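Local coordinates for protein putative solute-binding component of ABC transporter (Clostridium phytofermentans, PDB 4YS6) that probably serves as the sugar-capturing component of an ABC transporter and binds beta-D-glucopyranose, at residues K37-A42 and A65-D70; F165-F170 and L239-C244. All coordinates share one frame; numbering follows the deposited sequence.

Contact 1. Residues K37-A42 and A65-D70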
loop_
_atom_site.group_PDB
_atom_site.type_symbol
_atom_site.label_atom_id
_atom_site.label_comp_id
_atom_site.label_asym_id
_atom_site.label_seq_id
_atom_site.Cartn_x
_atom_site.Cartn_y
_atom_site.Cartn_z
ATOM N N LYS A 37 -24.135 -17.278 7.737
ATOM C CA LYS A 37 -23.731 -16.243 6.787
ATOM C C LYS A 37 -22.831 -15.196 7.448
ATOM O O LYS A 37 -22.842 -14.036 7.062
ATOM C CB LYS A 37 -24.965 -15.568 6.170
ATOM C CG LYS A 37 -25.664 -16.399 5.083
ATOM C CD LYS A 37 -24.840 -16.453 3.790
ATOM C CE LYS A 37 -25.522 -17.256 2.691
ATOM N NZ LYS A 37 -25.601 -18.707 3.012
ATOM N N LEU A 38 -22.047 -15.618 8.435
ATOM C CA LEU A 38 -21.101 -14.740 9.111
ATOM C C LEU A 38 -19.751 -14.725 8.411
ATOM O O LEU A 38 -19.170 -15.769 8.128
ATOM C CB LEU A 38 -20.915 -15.172 10.564
ATOM C CG LEU A 38 -19.929 -14.360 11.403
ATOM C CD1 LEU A 38 -20.323 -12.886 11.497
ATOM C CD2 LEU A 38 -19.831 -14.977 12.798
ATOM N N VAL A 39 -19.267 -13.524 8.144
ATOM C CA VAL A 39 -17.984 -13.314 7.484
ATOM C C VAL A 39 -17.084 -12.519 8.400
ATOM O O VAL A 39 -17.498 -11.483 8.938
ATOM C CB VAL A 39 -18.171 -12.565 6.157
ATOM C CG1 VAL A 39 -16.830 -12.257 5.488
ATOM C CG2 VAL A 39 -19.045 -13.380 5.257
ATOM N N GLY A 40 -15.849 -12.991 8.583
ATOM C CA GLY A 40 -14.899 -12.279 9.405
ATOM C C GLY A 40 -14.042 -11.390 8.527
ATOM O O GLY A 40 -13.630 -11.790 7.435
ATOM N N VAL A 41 -13.773 -10.183 9.006
ATOM C CA VAL A 41 -12.960 -9.236 8.268
ATOM C C VAL A 41 -11.906 -8.699 9.200
ATOM O O VAL A 41 -12.234 -8.048 10.204
ATOM C CB VAL A 41 -13.798 -8.065 7.697
ATOM C CG1 VAL A 41 -12.917 -7.127 6.856
ATOM C CG2 VAL A 41 -14.978 -8.595 6.859
ATOM N N ALA A 42 -10.648 -9.016 8.893
ATOM C CA ALA A 42 -9.537 -8.662 9.755
ATOM C C ALA A 42 -8.669 -7.595 9.089
ATOM O O ALA A 42 -8.055 -7.848 8.050
ATOM C CB ALA A 42 -8.702 -9.890 10.081
ATOM N N ALA A 65 -25.188 -7.261 0.928
ATOM C CA ALA A 65 -25.262 -8.537 0.224
ATOM C C ALA A 65 -25.885 -9.636 1.087
ATOM O O ALA A 65 -26.043 -10.772 0.633
ATOM C CB ALA A 65 -23.871 -8.953 -0.234
ATOM N N GLY A 66 -26.238 -9.311 2.327
ATOM C CA GLY A 66 -26.948 -10.247 3.177
ATOM C C GLY A 66 -26.129 -11.000 4.203
ATOM O O GLY A 66 -26.643 -11.912 4.840
ATOM N N TYR A 67 -24.868 -10.624 4.375
ATOM C CA TYR A 67 -24.026 -11.280 5.353
ATOM C C TYR A 67 -24.025 -10.563 6.690
ATOM O O TYR A 67 -24.358 -9.377 6.777
ATOM C CB TYR A 67 -22.595 -11.392 4.824
ATOM C CG TYR A 67 -22.534 -12.158 3.537
ATOM C CD1 TYR A 67 -22.505 -13.546 3.540
ATOM C CD2 TYR A 67 -22.537 -11.503 2.316
ATOM C CE1 TYR A 67 -22.459 -14.249 2.360
ATOM C CE2 TYR A 67 -22.502 -12.202 1.135
ATOM C CZ TYR A 67 -22.459 -13.575 1.165
ATOM O OH TYR A 67 -22.422 -14.286 -0.006
ATOM N N GLU A 68 -23.699 -11.319 7.733
ATOM C CA GLU A 68 -23.352 -10.764 9.033
ATOM C C GLU A 68 -21.837 -10.606 9.035
ATOM O O GLU A 68 -21.125 -11.345 8.334
ATOM C CB GLU A 68 -23.817 -11.651 10.187
ATOM C CG GLU A 68 -25.327 -11.792 10.318
ATOM C CD GLU A 68 -25.999 -10.526 10.833
ATOM O OE1 GLU A 68 -25.292 -9.514 11.054
ATOM O OE2 GLU A 68 -27.238 -10.544 11.024
ATOM N N VAL A 69 -21.350 -9.621 9.775
ATOM C CA VAL A 69 -19.937 -9.243 9.697
ATOM C C VAL A 69 -19.284 -9.120 11.057
ATOM O O VAL A 69 -19.829 -8.497 11.956
ATOM C CB VAL A 69 -19.762 -7.904 8.968
ATOM C CG1 VAL A 69 -18.301 -7.534 8.873
ATOM C CG2 VAL A 69 -20.363 -7.979 7.581
ATOM N N ASP A 70 -18.099 -9.709 11.184
ATOM C CA ASP A 70 -17.250 -9.543 12.361
ATOM C C ASP A 70 -15.985 -8.822 11.913
ATOM O O ASP A 70 -15.051 -9.449 11.404
ATOM C CB ASP A 70 -16.924 -10.895 12.982
ATOM C CG ASP A 70 -16.086 -10.781 14.261
ATOM O OD1 ASP A 70 -15.809 -9.656 14.724
ATOM O OD2 ASP A 70 -15.723 -11.837 14.812
#
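Lys37, just ahead of strand 38-43, and Val39 within it bond to Glu68 and Asp70 of strand 68-73, joining the first two strands of a periplasmic-binding-protein lobe, the parallel partners of a beta-alpha-beta unit whose connecting helix is 50-64. Four backbone hydrogen bonds hold the pair in register, alternating from strand to strand. Glu68 N donates to Lys37 O at 2.9 Å and Glu68 O accepts from Val39 N; Asp70 then repeats the pattern, its N giving to Val39 O and its O taking Val41 N at 2.8 Å. The last bond is nearly straight, 171° at the hydrogen. CA-H groups of Leu38, Gly40 and Val69 add contacts to the same carbonyls.

The apolar contacts divide between the two faces. On the face that carries Leu38, Glu68 and Asp70, Leu38 CG stands anti to the backbone N (chi1 179°), which lays CD1 against the Glu68 backbone, 3.9 Å from Glu68 CB. On the face of Val39 and Val69, Val41 CG2 meets Val69 CG1 at 4.0 Å, and Leu62 of the connecting helix covers these valines.

Tyr67 directly follows the Schellman motif at Gly66, after helix 50-64, and precedes strand 68-73. Its OH bonds to Asp306, while Val39 CG2 reaches CD1 of the ring. Lys37 O sits at the ring's edge, in its plane, and Lys37 CD approaches obliquely, 3.5 Å from Tyr67 CE1.

Contact 2. Residues F165-F170 and L239-C244; sequences FNLEIF and LDAVLC
With chi1 at -64°, Asp240 turns its carboxylate back beside its own backbone N and toward Phe165 and Asn166, while Leu167 CG, anti to the backbone N (chi1 174°), carries CD1 across to Ala241 CB at 3.9 Å. Asp240 OD2 takes the Asn166 N-H through its anti lone pair, a short, straight bond, 2.7 Å from Asn166 N to Asp240 OD2 and 174° at the hydrogen. Asp240 N and Ala241 N both donate to Asn166 O, the first along a more bent path. The carboxylate carbon lies at the edge of the Phe165 ring, in its plane, with the two flat groups almost perpendicular.

Beyond this start the backbones pair regularly, Glu168 N to Ala241 O, Leu243 N to Glu168 O and Phe170 N to Leu243 O at 2.8 Å. Ile169 and Leu243 lie side by side, pointing the same way, and both touch Met187 of helix 177-195. On the other face Val242 CG1 meets Phe170 CD1 at 3.7 Å, Cys244 SG makes an oblique sulfur-aromatic contact with that ring, and Arg224 adds a cation-pi contact. Buried Glu168 sets CG against Leu239 CD1, its OE1 held by Ser203 and OE2 by Tyr233. Helices on both faces of a parallel sheet mark the core of a Rossmann-like periplasmic-binding-protein lobe.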
loop_
_atom_site.group_PDB
_atom_site.type_symbol
_atom_site.label_atom_id
_atom_site.label_comp_id
_atom_site.label_asym_id
_atom_site.label_seq_id
_atom_site.Cartn_x
_atom_site.Cartn_y
_atom_site.Cartn_z
ATOM N N PHE A 165 21.449 13.633 -10.545
ATOM C CA PHE A 165 20.354 14.047 -9.682
ATOM C C PHE A 165 20.409 13.233 -8.400
ATOM O O PHE A 165 20.690 12.039 -8.436
ATOM C CB PHE A 165 19.000 13.829 -10.326
ATOM C CG PHE A 165 18.811 14.544 -11.620
ATOM C CD1 PHE A 165 18.364 15.848 -11.628
ATOM C CD2 PHE A 165 19.039 13.905 -12.823
ATOM C CE1 PHE A 165 18.170 16.513 -12.804
ATOM C CE2 PHE A 165 18.830 14.570 -14.019
ATOM C CZ PHE A 165 18.400 15.881 -14.003
ATOM N N ASN A 166 20.072 13.864 -7.285
ATOM C CA ASN A 166 20.121 13.202 -5.982
ATOM C C ASN A 166 18.762 12.620 -5.636
ATOM O O ASN A 166 17.758 13.314 -5.657
ATOM C CB ASN A 166 20.577 14.177 -4.913
ATOM C CG ASN A 166 22.023 14.582 -5.088
ATOM O OD1 ASN A 166 22.341 15.764 -5.239
ATOM N ND2 ASN A 166 22.906 13.598 -5.108
ATOM N N LEU A 167 18.766 11.337 -5.283
ATOM C CA LEU A 167 17.568 10.568 -4.984
ATOM C C LEU A 167 17.659 9.957 -3.598
ATOM O O LEU A 167 18.734 9.520 -3.213
ATOM C CB LEU A 167 17.421 9.445 -6.010
ATOM C CG LEU A 167 16.298 8.417 -5.797
ATOM C CD1 LEU A 167 14.979 9.034 -6.095
ATOM C CD2 LEU A 167 16.506 7.179 -6.653
ATOM N N GLU A 168 16.564 9.936 -2.852
ATOM C CA GLU A 168 16.463 9.032 -1.698
ATOM C C GLU A 168 15.192 8.202 -1.827
ATOM O O GLU A 168 14.280 8.566 -2.555
ATOM C CB GLU A 168 16.499 9.798 -0.374
ATOM C CG GLU A 168 17.815 10.604 -0.148
ATOM C CD GLU A 168 19.041 9.731 0.117
ATOM O OE1 GLU A 168 18.879 8.567 0.537
ATOM O OE2 GLU A 168 20.177 10.220 -0.072
ATOM N N ILE A 169 15.138 7.081 -1.112
ATOM C CA ILE A 169 14.111 6.070 -1.328
ATOM C C ILE A 169 13.540 5.604 0.002
ATOM O O ILE A 169 14.300 5.316 0.919
ATOM C CB ILE A 169 14.688 4.851 -2.056
ATOM C CG1 ILE A 169 15.302 5.225 -3.408
ATOM C CG2 ILE A 169 13.618 3.791 -2.262
ATOM C CD1 ILE A 169 16.295 4.182 -3.898
ATOM N N PHE A 170 12.213 5.557 0.076
ATOM C CA PHE A 170 11.486 5.076 1.264
ATOM C C PHE A 170 10.431 4.097 0.816
ATOM O O PHE A 170 9.527 4.493 0.074
ATOM C CB PHE A 170 10.815 6.214 2.010
ATOM C CG PHE A 170 11.768 7.118 2.731
ATOM C CD1 PHE A 170 12.603 7.968 2.020
ATOM C CD2 PHE A 170 11.823 7.126 4.121
ATOM C CE1 PHE A 170 13.502 8.781 2.694
ATOM C CE2 PHE A 170 12.706 7.951 4.785
ATOM C CZ PHE A 170 13.553 8.767 4.065
ATOM N N LEU A 239 18.306 18.058 -2.947
ATOM C CA LEU A 239 17.664 16.770 -3.019
ATOM C C LEU A 239 16.666 16.867 -4.149
ATOM O O LEU A 239 15.748 17.680 -4.085
ATOM C CB LEU A 239 16.989 16.443 -1.687
ATOM C CG LEU A 239 16.183 15.172 -1.619
ATOM C CD1 LEU A 239 17.006 13.997 -2.021
ATOM C CD2 LEU A 239 15.676 14.993 -0.197
ATOM N N ASP A 240 16.866 16.089 -5.209
ATOM C CA ASP A 240 16.061 16.261 -6.422
ATOM C C ASP A 240 14.768 15.437 -6.398
ATOM O O ASP A 240 13.748 15.875 -6.935
ATOM C CB ASP A 240 16.878 15.895 -7.658
ATOM C CG ASP A 240 18.075 16.834 -7.868
ATOM O OD1 ASP A 240 17.840 17.999 -8.259
ATOM O OD2 ASP A 240 19.239 16.443 -7.605
ATOM N N ALA A 241 14.806 14.257 -5.774
ATOM C CA ALA A 241 13.628 13.406 -5.700
ATOM C C ALA A 241 13.663 12.487 -4.509
ATOM O O ALA A 241 14.730 12.005 -4.125
ATOM C CB ALA A 241 13.477 12.568 -6.980
ATOM N N VAL A 242 12.483 12.241 -3.938
ATOM C CA VAL A 242 12.321 11.172 -2.947
ATOM C C VAL A 242 11.239 10.212 -3.431
ATOM O O VAL A 242 10.066 10.559 -3.529
ATOM C CB VAL A 242 11.957 11.706 -1.551
ATOM C CG1 VAL A 242 12.104 10.597 -0.497
ATOM C CG2 VAL A 242 12.859 12.868 -1.171
ATOM N N LEU A 243 11.662 9.004 -3.752
ATOM C CA LEU A 243 10.747 7.938 -4.102
ATOM C C LEU A 243 10.164 7.386 -2.821
ATOM O O LEU A 243 10.876 6.738 -2.048
ATOM C CB LEU A 243 11.478 6.849 -4.885
ATOM C CG LEU A 243 10.721 5.555 -5.104
ATOM C CD1 LEU A 243 9.463 5.864 -5.940
ATOM C CD2 LEU A 243 11.640 4.544 -5.801
ATOM N N CYS A 244 8.893 7.691 -2.581
ATOM C CA CYS A 244 8.166 7.129 -1.448
ATOM C C CYS A 244 7.121 6.191 -1.992
ATOM O O CYS A 244 6.325 6.592 -2.840
ATOM C CB CYS A 244 7.483 8.191 -0.610
ATOM S SG CYS A 244 8.661 9.363 0.104
#

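In the fold
Contact 1 and contact 2 each pair two parallel strands, but in different sheets on opposite sides of the chain's centre, their centres 43 Å apart and their nearest atoms about 23 Å apart. They share no element. Contact 1 joins strands linked by a single helix and includes the outermost strand 68-73, so it is only partly buried and mixes solvent-facing Lys37 and Glu68 with valines. Contact 2 brings together two inner strands of the other, wholly parallel sheet, from segments 69 residues apart at their closest ends, and is buried and richer in hydrophobic side chains. There a side-chain carboxylate joins the backbone pairing, whereas all hydrogen bonds across contact 1 are between backbone atoms.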